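Local coordinates for DUF72 domain-containing protein (Thermotoga maritima, PDB 1VPQ) that is of unknown function but belongs to the DUF72 family, whose members adopt a TIM-barrel-like fold of parallel strands ringed by helices, at residues A[80-91]-A[118-128]; A[191-202]-A[232-240]. All blocks are in the same frame, centred on the assembly; numbering follows the deposited sequence.

Contact 1: A[80-91]-A[118-128]; sequences YFTVKTPGSVTH and QRLKMTLAQFP. With SO4 (sulfate ion), chain B.
Lys84 and Gln126 meet at the C-terminal ends of two neighbouring parallel strands, and the lysine is the one to trace outward. Its CB lies near Leu124 O; Lys84 CG rests 4.0 Å from CD2 of Leu124, whose side chain runs beside it in the same direction. The chain is extended beyond CG (chi2 -165°), which brings CE near both Gln126 OE1 and O4 of a sulfate ion. Lys84 NZ gives one hydrogen bond to Gln126 OE1, lying in the carbonyl plane at 2.7 Å, and another to that sulfate O4; Arg157, Arg203 and Tyr220 also bind the ion. Across the amide, Gln126 NE2 donates to a water that also bonds His91 NE2, so both ends of the group are held. With an alanine here, Lys84 NZ would probably lose its amide acceptor and the water its donor from the glutamine. This gathering follows the TIM-barrel pattern, in which the C-terminal end of the sheet usually carries the active site; the sulfate, probably from the crystallisation liquor, may mark an anion-binding pocket. Along the strands, 80-84 and 120-126 are joined by a parallel ladder, Leu124 N reaching Val83 O at 2.7 Å. On one side of the sheet Leu120 CD1 presses against Val83 CG2 at 3.5 Å, a tight fit. At the far end Lys121 CE sits over the face of the Tyr80 ring, 3.7 Å from its centroid, while NZ makes a cation-pi contact and a salt bridge to Glu245. Beyond the strands, Pro128 CD lies 4.0 Å from the centroid of the His91 ring, over its face.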
# COMPACT_ATOMS: atom_id res chain seq x y z
N TYR A 80 -3.08 3.89 12.77
CA TYR A 80 -3.76 4.23 11.53
C TYR A 80 -3.62 3.13 10.51
O TYR A 80 -2.83 2.21 10.68
CB TYR A 80 -3.16 5.51 10.95
CG TYR A 80 -3.16 6.66 11.91
CD1 TYR A 80 -4.31 7.41 12.12
CD2 TYR A 80 -2.02 7.00 12.63
CE1 TYR A 80 -4.32 8.48 13.01
CE2 TYR A 80 -2.02 8.05 13.52
CZ TYR A 80 -3.17 8.79 13.70
OH TYR A 80 -3.15 9.83 14.59
N PHE A 81 -4.39 3.22 9.44
CA PHE A 81 -4.20 2.29 8.35
C PHE A 81 -4.58 2.87 7.00
O PHE A 81 -5.18 3.93 6.91
CB PHE A 81 -4.93 0.96 8.64
CG PHE A 81 -6.42 1.09 8.74
CD1 PHE A 81 -7.01 1.61 9.88
CD2 PHE A 81 -7.24 0.65 7.70
CE1 PHE A 81 -8.39 1.72 9.98
CE2 PHE A 81 -8.63 0.75 7.79
CZ PHE A 81 -9.20 1.29 8.92
N THR A 82 -4.13 2.17 5.95
CA THR A 82 -4.56 2.41 4.58
C THR A 82 -5.22 1.14 4.07
O THR A 82 -4.96 0.04 4.59
CB THR A 82 -3.38 2.75 3.66
OG1 THR A 82 -2.47 1.65 3.64
CG2 THR A 82 -2.67 4.00 4.14
N VAL A 83 -6.08 1.27 3.07
CA VAL A 83 -6.91 0.15 2.62
C VAL A 83 -6.94 0.05 1.10
O VAL A 83 -7.04 1.06 0.41
CB VAL A 83 -8.38 0.28 3.13
CG1 VAL A 83 -9.11 -1.06 3.03
CG2 VAL A 83 -8.41 0.74 4.54
N LYS A 84 -6.86 -1.18 0.60
CA LYS A 84 -7.05 -1.43 -0.83
C LYS A 84 -8.53 -1.38 -1.20
O LYS A 84 -9.38 -1.91 -0.47
CB LYS A 84 -6.46 -2.79 -1.23
CG LYS A 84 -4.96 -2.77 -1.48
CD LYS A 84 -4.52 -4.03 -2.20
CE LYS A 84 -3.09 -3.92 -2.70
NZ LYS A 84 -2.70 -5.10 -3.54
N THR A 85 -8.84 -0.76 -2.34
CA THR A 85 -10.18 -0.79 -2.93
C THR A 85 -10.54 -2.24 -3.23
O THR A 85 -9.66 -3.10 -3.30
CB THR A 85 -10.28 -0.00 -4.27
OG1 THR A 85 -9.45 -0.62 -5.26
CG2 THR A 85 -9.90 1.47 -4.10
N PRO A 86 -11.85 -2.52 -3.46
CA PRO A 86 -12.20 -3.88 -3.86
C PRO A 86 -11.50 -4.29 -5.15
O PRO A 86 -11.10 -3.42 -5.94
CB PRO A 86 -13.73 -3.81 -4.06
CG PRO A 86 -14.16 -2.61 -3.29
CD PRO A 86 -13.03 -1.64 -3.37
N GLY A 87 -11.32 -5.59 -5.33
CA GLY A 87 -10.63 -6.15 -6.49
C GLY A 87 -11.30 -5.88 -7.83
O GLY A 87 -10.63 -5.78 -8.85
N SER A 88 -12.63 -5.79 -7.82
CA SER A 88 -13.39 -5.43 -9.02
C SER A 88 -12.98 -4.08 -9.61
O SER A 88 -12.88 -3.90 -10.82
CB SER A 88 -14.88 -5.36 -8.68
OG SER A 88 -15.12 -4.36 -7.71
N VAL A 89 -12.76 -3.12 -8.72
CA VAL A 89 -12.47 -1.75 -9.12
C VAL A 89 -11.12 -1.66 -9.82
O VAL A 89 -10.99 -0.98 -10.83
CB VAL A 89 -12.54 -0.80 -7.90
CG1 VAL A 89 -11.97 0.59 -8.22
CG2 VAL A 89 -13.99 -0.70 -7.41
N THR A 90 -10.13 -2.39 -9.31
CA THR A 90 -8.77 -2.37 -9.85
C THR A 90 -8.42 -3.44 -10.91
O THR A 90 -7.52 -3.23 -11.72
CB THR A 90 -7.75 -2.45 -8.71
OG1 THR A 90 -8.10 -3.52 -7.83
CG2 THR A 90 -7.75 -1.13 -7.93
N HIS A 91 -9.13 -4.57 -10.91
CA HIS A 91 -8.75 -5.72 -11.77
C HIS A 91 -9.82 -6.19 -12.78
O HIS A 91 -9.54 -7.07 -13.59
CB HIS A 91 -8.38 -6.93 -10.89
CG HIS A 91 -7.09 -6.76 -10.15
ND1 HIS A 91 -6.92 -5.85 -9.13
CD2 HIS A 91 -5.90 -7.39 -10.29
CE1 HIS A 91 -5.68 -5.92 -8.68
NE2 HIS A 91 -5.04 -6.85 -9.37
N GLN A 118 -11.21 8.71 12.17
CA GLN A 118 -9.90 9.24 11.81
C GLN A 118 -8.79 8.19 11.89
O GLN A 118 -7.65 8.49 12.24
CB GLN A 118 -9.57 10.44 12.70
CG GLN A 118 -10.72 11.41 12.82
CD GLN A 118 -10.27 12.80 13.18
OE1 GLN A 118 -10.48 13.74 12.42
NE2 GLN A 118 -9.62 12.94 14.34
N ARG A 119 -9.14 6.96 11.54
CA ARG A 119 -8.19 5.85 11.55
C ARG A 119 -7.69 5.58 10.13
O ARG A 119 -6.58 5.09 9.95
CB ARG A 119 -8.84 4.59 12.13
CG ARG A 119 -9.80 4.88 13.28
CD ARG A 119 -9.75 3.84 14.39
NE ARG A 119 -8.49 3.88 15.13
CZ ARG A 119 -8.30 3.40 16.36
NH1 ARG A 119 -9.30 2.84 17.04
NH2 ARG A 119 -7.11 3.49 16.92
N LEU A 120 -8.52 5.92 9.14
CA LEU A 120 -8.19 5.72 7.74
C LEU A 120 -7.48 6.94 7.16
O LEU A 120 -8.05 8.03 7.11
CB LEU A 120 -9.45 5.43 6.93
CG LEU A 120 -9.24 5.19 5.43
CD1 LEU A 120 -8.15 4.17 5.18
CD2 LEU A 120 -10.52 4.76 4.75
N LYS A 121 -6.25 6.73 6.71
CA LYS A 121 -5.41 7.80 6.16
C LYS A 121 -5.48 7.90 4.63
O LYS A 121 -5.31 8.99 4.08
CB LYS A 121 -3.95 7.60 6.59
CG LYS A 121 -3.67 7.82 8.08
CD LYS A 121 -3.68 9.29 8.45
CE LYS A 121 -2.76 9.57 9.63
NZ LYS A 121 -2.88 10.98 10.09
N MET A 122 -5.71 6.77 3.97
CA MET A 122 -5.64 6.71 2.50
C MET A 122 -6.25 5.42 1.96
O MET A 122 -6.16 4.36 2.60
CB MET A 122 -4.17 6.81 2.05
CG MET A 122 -3.92 6.92 0.55
SD MET A 122 -4.15 8.56 -0.15
CE MET A 122 -3.05 9.60 0.80
N THR A 123 -6.88 5.51 0.79
CA THR A 123 -7.37 4.34 0.06
C THR A 123 -6.48 4.10 -1.15
O THR A 123 -6.13 5.03 -1.86
CB THR A 123 -8.85 4.49 -0.34
OG1 THR A 123 -9.65 4.55 0.84
CG2 THR A 123 -9.33 3.31 -1.19
N LEU A 124 -6.13 2.84 -1.38
CA LEU A 124 -5.18 2.47 -2.43
C LEU A 124 -5.87 1.73 -3.56
O LEU A 124 -6.54 0.71 -3.33
CB LEU A 124 -4.06 1.59 -1.86
CG LEU A 124 -3.03 1.05 -2.86
CD1 LEU A 124 -2.14 2.17 -3.41
CD2 LEU A 124 -2.19 -0.04 -2.22
N ALA A 125 -5.69 2.23 -4.78
CA ALA A 125 -6.10 1.53 -5.98
C ALA A 125 -4.86 1.09 -6.73
O ALA A 125 -4.20 1.90 -7.39
CB ALA A 125 -6.97 2.44 -6.85
N GLN A 126 -4.54 -0.20 -6.61
CA GLN A 126 -3.36 -0.78 -7.26
C GLN A 126 -3.79 -1.64 -8.45
O GLN A 126 -4.52 -2.61 -8.30
CB GLN A 126 -2.52 -1.59 -6.26
CG GLN A 126 -1.42 -2.48 -6.87
CD GLN A 126 -1.88 -3.91 -7.12
OE1 GLN A 126 -2.34 -4.59 -6.20
NE2 GLN A 126 -1.76 -4.38 -8.36
N PHE A 127 -3.30 -1.27 -9.63
CA PHE A 127 -3.73 -1.87 -10.89
C PHE A 127 -2.72 -2.90 -11.39
O PHE A 127 -1.52 -2.72 -11.22
CB PHE A 127 -3.93 -0.78 -11.92
CG PHE A 127 -5.12 0.08 -11.63
CD1 PHE A 127 -5.01 1.18 -10.79
CD2 PHE A 127 -6.36 -0.22 -12.18
CE1 PHE A 127 -6.11 1.96 -10.51
CE2 PHE A 127 -7.46 0.55 -11.91
CZ PHE A 127 -7.34 1.65 -11.07
N PRO A 128 -3.22 -3.97 -12.02
CA PRO A 128 -2.32 -5.04 -12.46
C PRO A 128 -1.52 -4.68 -13.72
O PRO A 128 -1.68 -3.58 -14.29
CB PRO A 128 -3.28 -6.21 -12.73
CG PRO A 128 -4.56 -5.57 -13.09
CD PRO A 128 -4.62 -4.25 -12.38
S SO4 B . 0.65 -5.86 -4.77
O1 SO4 B . 0.84 -4.68 -5.61
O2 SO4 B . -0.16 -6.85 -5.47
O3 SO4 B . 1.96 -6.42 -4.49
O4 SO4 B . -0.05 -5.48 -3.55
O HOH W 1 -2.27 -6.95 -9.00

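Contact 2: A[191-202]-A[232-240]. With SO4 (sulfate ion), chain D.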
# COMPACT_ATOMS: atom_id res chain seq x y z
N TYR A 191 10.78 3.25 -10.69
CA TYR A 191 10.78 3.99 -9.44
C TYR A 191 10.81 5.46 -9.77
O TYR A 191 11.81 5.95 -10.27
CB TYR A 191 12.01 3.61 -8.61
CG TYR A 191 12.24 4.42 -7.36
CD1 TYR A 191 11.59 4.11 -6.18
CD2 TYR A 191 13.14 5.48 -7.36
CE1 TYR A 191 11.81 4.85 -5.02
CE2 TYR A 191 13.37 6.23 -6.22
CZ TYR A 191 12.70 5.91 -5.05
OH TYR A 191 12.92 6.64 -3.91
N ARG A 192 9.70 6.14 -9.54
CA ARG A 192 9.58 7.59 -9.78
C ARG A 192 9.26 8.33 -8.49
O ARG A 192 8.11 8.34 -8.05
CB ARG A 192 8.49 7.89 -10.83
CG ARG A 192 8.78 7.51 -12.29
CD ARG A 192 10.26 7.35 -12.55
NE ARG A 192 10.67 7.44 -13.94
CZ ARG A 192 11.81 6.95 -14.41
NH1 ARG A 192 12.64 6.28 -13.61
NH2 ARG A 192 12.11 7.10 -15.69
N PRO A 193 10.27 8.96 -7.86
CA PRO A 193 10.00 9.63 -6.59
C PRO A 193 9.41 11.01 -6.86
O PRO A 193 10.12 12.01 -6.92
CB PRO A 193 11.37 9.66 -5.92
CG PRO A 193 12.36 9.63 -7.03
CD PRO A 193 11.68 9.09 -8.26
N ILE A 194 8.08 11.02 -7.03
CA ILE A 194 7.32 12.19 -7.49
C ILE A 194 6.07 12.35 -6.65
O ILE A 194 5.47 11.36 -6.20
CB ILE A 194 6.91 12.02 -8.99
CG1 ILE A 194 8.11 12.22 -9.90
CG2 ILE A 194 5.80 13.02 -9.39
CD1 ILE A 194 7.88 11.68 -11.28
N THR A 195 5.67 13.61 -6.44
CA THR A 195 4.41 13.90 -5.75
C THR A 195 3.41 14.59 -6.68
O THR A 195 3.76 15.50 -7.42
CB THR A 195 4.62 14.79 -4.50
OG1 THR A 195 5.30 16.00 -4.86
CG2 THR A 195 5.41 14.06 -3.44
N THR A 196 2.16 14.14 -6.62
CA THR A 196 1.06 14.73 -7.39
C THR A 196 0.06 15.46 -6.49
O THR A 196 -0.87 16.10 -6.99
CB THR A 196 0.30 13.64 -8.12
OG1 THR A 196 -0.16 12.67 -7.17
CG2 THR A 196 1.19 12.96 -9.15
N THR A 197 0.24 15.34 -5.17
CA THR A 197 -0.69 15.86 -4.17
C THR A 197 0.12 16.41 -2.99
O THR A 197 1.29 16.73 -3.14
CB THR A 197 -1.66 14.75 -3.68
OG1 THR A 197 -0.91 13.68 -3.08
CG2 THR A 197 -2.48 14.20 -4.82
N ASP A 198 -0.53 16.54 -1.83
CA ASP A 198 0.12 16.94 -0.59
C ASP A 198 0.29 15.74 0.35
O ASP A 198 0.37 15.91 1.57
CB ASP A 198 -0.65 18.08 0.10
CG ASP A 198 -2.10 17.74 0.40
OD1 ASP A 198 -2.61 16.71 -0.10
OD2 ASP A 198 -2.75 18.50 1.14
N TYR A 199 0.35 14.55 -0.25
CA TYR A 199 0.75 13.33 0.43
C TYR A 199 1.65 12.50 -0.49
O TYR A 199 1.48 12.51 -1.71
CB TYR A 199 -0.47 12.51 0.86
CG TYR A 199 -1.28 13.21 1.91
CD1 TYR A 199 -0.93 13.13 3.25
CD2 TYR A 199 -2.38 14.00 1.56
CE1 TYR A 199 -1.66 13.80 4.22
CE2 TYR A 199 -3.12 14.68 2.53
CZ TYR A 199 -2.75 14.57 3.86
OH TYR A 199 -3.47 15.23 4.84
N ALA A 200 2.62 11.81 0.11
CA ALA A 200 3.41 10.80 -0.60
C ALA A 200 3.05 9.42 -0.09
O ALA A 200 2.67 9.25 1.07
CB ALA A 200 4.89 11.04 -0.41
N TYR A 201 3.17 8.43 -0.97
CA TYR A 201 2.84 7.05 -0.67
C TYR A 201 3.88 6.17 -1.36
O TYR A 201 4.01 6.21 -2.57
CB TYR A 201 1.44 6.74 -1.19
CG TYR A 201 0.76 5.52 -0.58
CD1 TYR A 201 1.26 4.23 -0.77
CD2 TYR A 201 -0.41 5.66 0.15
CE1 TYR A 201 0.61 3.12 -0.22
CE2 TYR A 201 -1.06 4.56 0.70
CZ TYR A 201 -0.55 3.29 0.50
OH TYR A 201 -1.21 2.21 1.06
N PHE A 202 4.63 5.38 -0.58
CA PHE A 202 5.65 4.49 -1.14
C PHE A 202 5.26 3.05 -0.92
O PHE A 202 4.82 2.70 0.16
CB PHE A 202 7.01 4.70 -0.48
CG PHE A 202 7.58 6.05 -0.72
CD1 PHE A 202 7.08 7.16 -0.05
CD2 PHE A 202 8.64 6.22 -1.61
CE1 PHE A 202 7.62 8.42 -0.26
CE2 PHE A 202 9.18 7.48 -1.83
CZ PHE A 202 8.66 8.58 -1.15
N LEU A 232 16.71 4.45 -0.91
CA LEU A 232 15.26 4.68 -0.84
C LEU A 232 14.92 5.69 0.25
O LEU A 232 14.06 6.55 0.06
CB LEU A 232 14.50 3.38 -0.58
CG LEU A 232 14.60 2.30 -1.67
CD1 LEU A 232 13.99 0.99 -1.18
CD2 LEU A 232 13.95 2.74 -2.96
N PHE A 233 15.61 5.56 1.39
CA PHE A 233 15.37 6.41 2.56
C PHE A 233 15.60 7.89 2.26
O PHE A 233 14.78 8.73 2.63
CB PHE A 233 16.25 5.96 3.73
CG PHE A 233 16.20 6.89 4.93
CD1 PHE A 233 15.15 6.84 5.83
CD2 PHE A 233 17.22 7.81 5.16
CE1 PHE A 233 15.11 7.69 6.92
CE2 PHE A 233 17.18 8.66 6.24
CZ PHE A 233 16.13 8.60 7.12
N GLU A 234 16.71 8.21 1.61
CA GLU A 234 17.04 9.62 1.33
C GLU A 234 15.98 10.27 0.43
O GLU A 234 15.67 11.46 0.58
CB GLU A 234 18.44 9.74 0.72
N ASP A 235 15.41 9.50 -0.49
CA ASP A 235 14.30 9.96 -1.33
C ASP A 235 13.03 10.20 -0.51
O ASP A 235 12.37 11.22 -0.68
CB ASP A 235 14.00 8.97 -2.45
CG ASP A 235 15.06 8.98 -3.55
OD1 ASP A 235 15.78 9.98 -3.69
OD2 ASP A 235 15.15 7.97 -4.29
N VAL A 236 12.69 9.25 0.36
CA VAL A 236 11.53 9.39 1.26
C VAL A 236 11.60 10.65 2.14
O VAL A 236 10.58 11.32 2.34
CB VAL A 236 11.34 8.13 2.16
CG1 VAL A 236 10.33 8.41 3.28
CG2 VAL A 236 10.88 6.94 1.33
N VAL A 237 12.77 10.97 2.68
CA VAL A 237 12.90 12.17 3.52
C VAL A 237 12.85 13.43 2.66
O VAL A 237 12.31 14.45 3.08
CB VAL A 237 14.17 12.18 4.43
CG1 VAL A 237 14.24 10.93 5.28
CG2 VAL A 237 15.46 12.36 3.63
N GLU A 238 13.41 13.35 1.45
CA GLU A 238 13.42 14.49 0.53
C GLU A 238 11.99 14.86 0.13
O GLU A 238 11.63 16.04 0.13
CB GLU A 238 14.26 14.18 -0.71
N LEU A 239 11.19 13.86 -0.22
CA LEU A 239 9.78 14.08 -0.55
C LEU A 239 8.96 14.52 0.66
O LEU A 239 8.15 15.45 0.56
CB LEU A 239 9.16 12.82 -1.19
CG LEU A 239 9.31 12.63 -2.71
CD1 LEU A 239 10.75 12.35 -3.08
CD2 LEU A 239 8.41 11.50 -3.21
N SER A 240 9.17 13.86 1.81
CA SER A 240 8.35 14.11 3.00
C SER A 240 8.30 15.58 3.40
O SER A 240 7.32 16.03 3.98
CB SER A 240 8.85 13.28 4.19
OG SER A 240 10.17 13.65 4.55
S SO4 D . 14.44 2.58 -11.82
O1 SO4 D . 13.46 1.55 -12.16
O2 SO4 D . 14.39 3.69 -12.79
O3 SO4 D . 14.18 3.11 -10.50
O4 SO4 D . 15.76 2.00 -11.79
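The backbone of 191-202 runs as an irregular loop, with an inverse gamma turn centred on Pro193, before entering strand 199-202, and it comes closest to helix 232-240 where Pro193 CA lies 6.8 Å from Asp235 CA. In this TIM-barrel-like fold the helix belongs to the outer layer, following strand 199-204 in the chain and packing back on it, while the loop leading into the strand passes along the same helix. Phe202 carries the strand's share. Phe202 CG stands anti to the carbonyl carbon (chi1 -64°), and the ring receives Val236 CG2 over the centre of one face, 3.6 Å from the centroid. At the outer end of that ring, Phe202 CZ meets Leu239 CD2 at 3.6 Å. The leucine divides its two branches: CD2 is shared among Phe202, the carbonyl carbon of Pro193 and Thr195 CG2, and Leu239 CD1 lies 4.0 Å from Pro193 CB. Leu239 is thus wedged between loop and strand and buries more surface than any other residue of this contact. Val179 of strand 176-181 and Thr246 of strand 245-250 also touch Phe202, placing its ring between sheet and helix. Toward the start of the helical segment the chemistry turns polar. Tyr191 has CG anti to its own N (chi1 172°), which lays the ring against the helix, where CE1 touches Leu232 CD2 at 3.6 Å. The backbone N of Tyr191 makes two weak hydrogen bonds to a sulfate ion. Tyr191 OH donates to the anti side of Asp235 OD2, 2.6 Å away and 16° out of the carboxylate plane.

Contact 1 is the more deeply buried, joining two adjacent strands of the parallel sheet through backbone hydrogen bonds and ending in a polar cluster around a sulfate. Contact 2 lies farther out and is only partly buried; it holds a loop and the outer face of a strand against an outer helix mainly through apolar side chains, with no backbone hydrogen bond between the segments and a single tyrosine-aspartate bond. Both reach the same sheet, although 80-84 and 199-204 are not neighbours in it. Tyr201 spans the distance: its OH lies 2.9 Å from Thr82 OG1, probably hydrogen-bonded, and Tyr201 CE2 packs 3.7 Å from Met122 CG. Phe202 faces the helix instead.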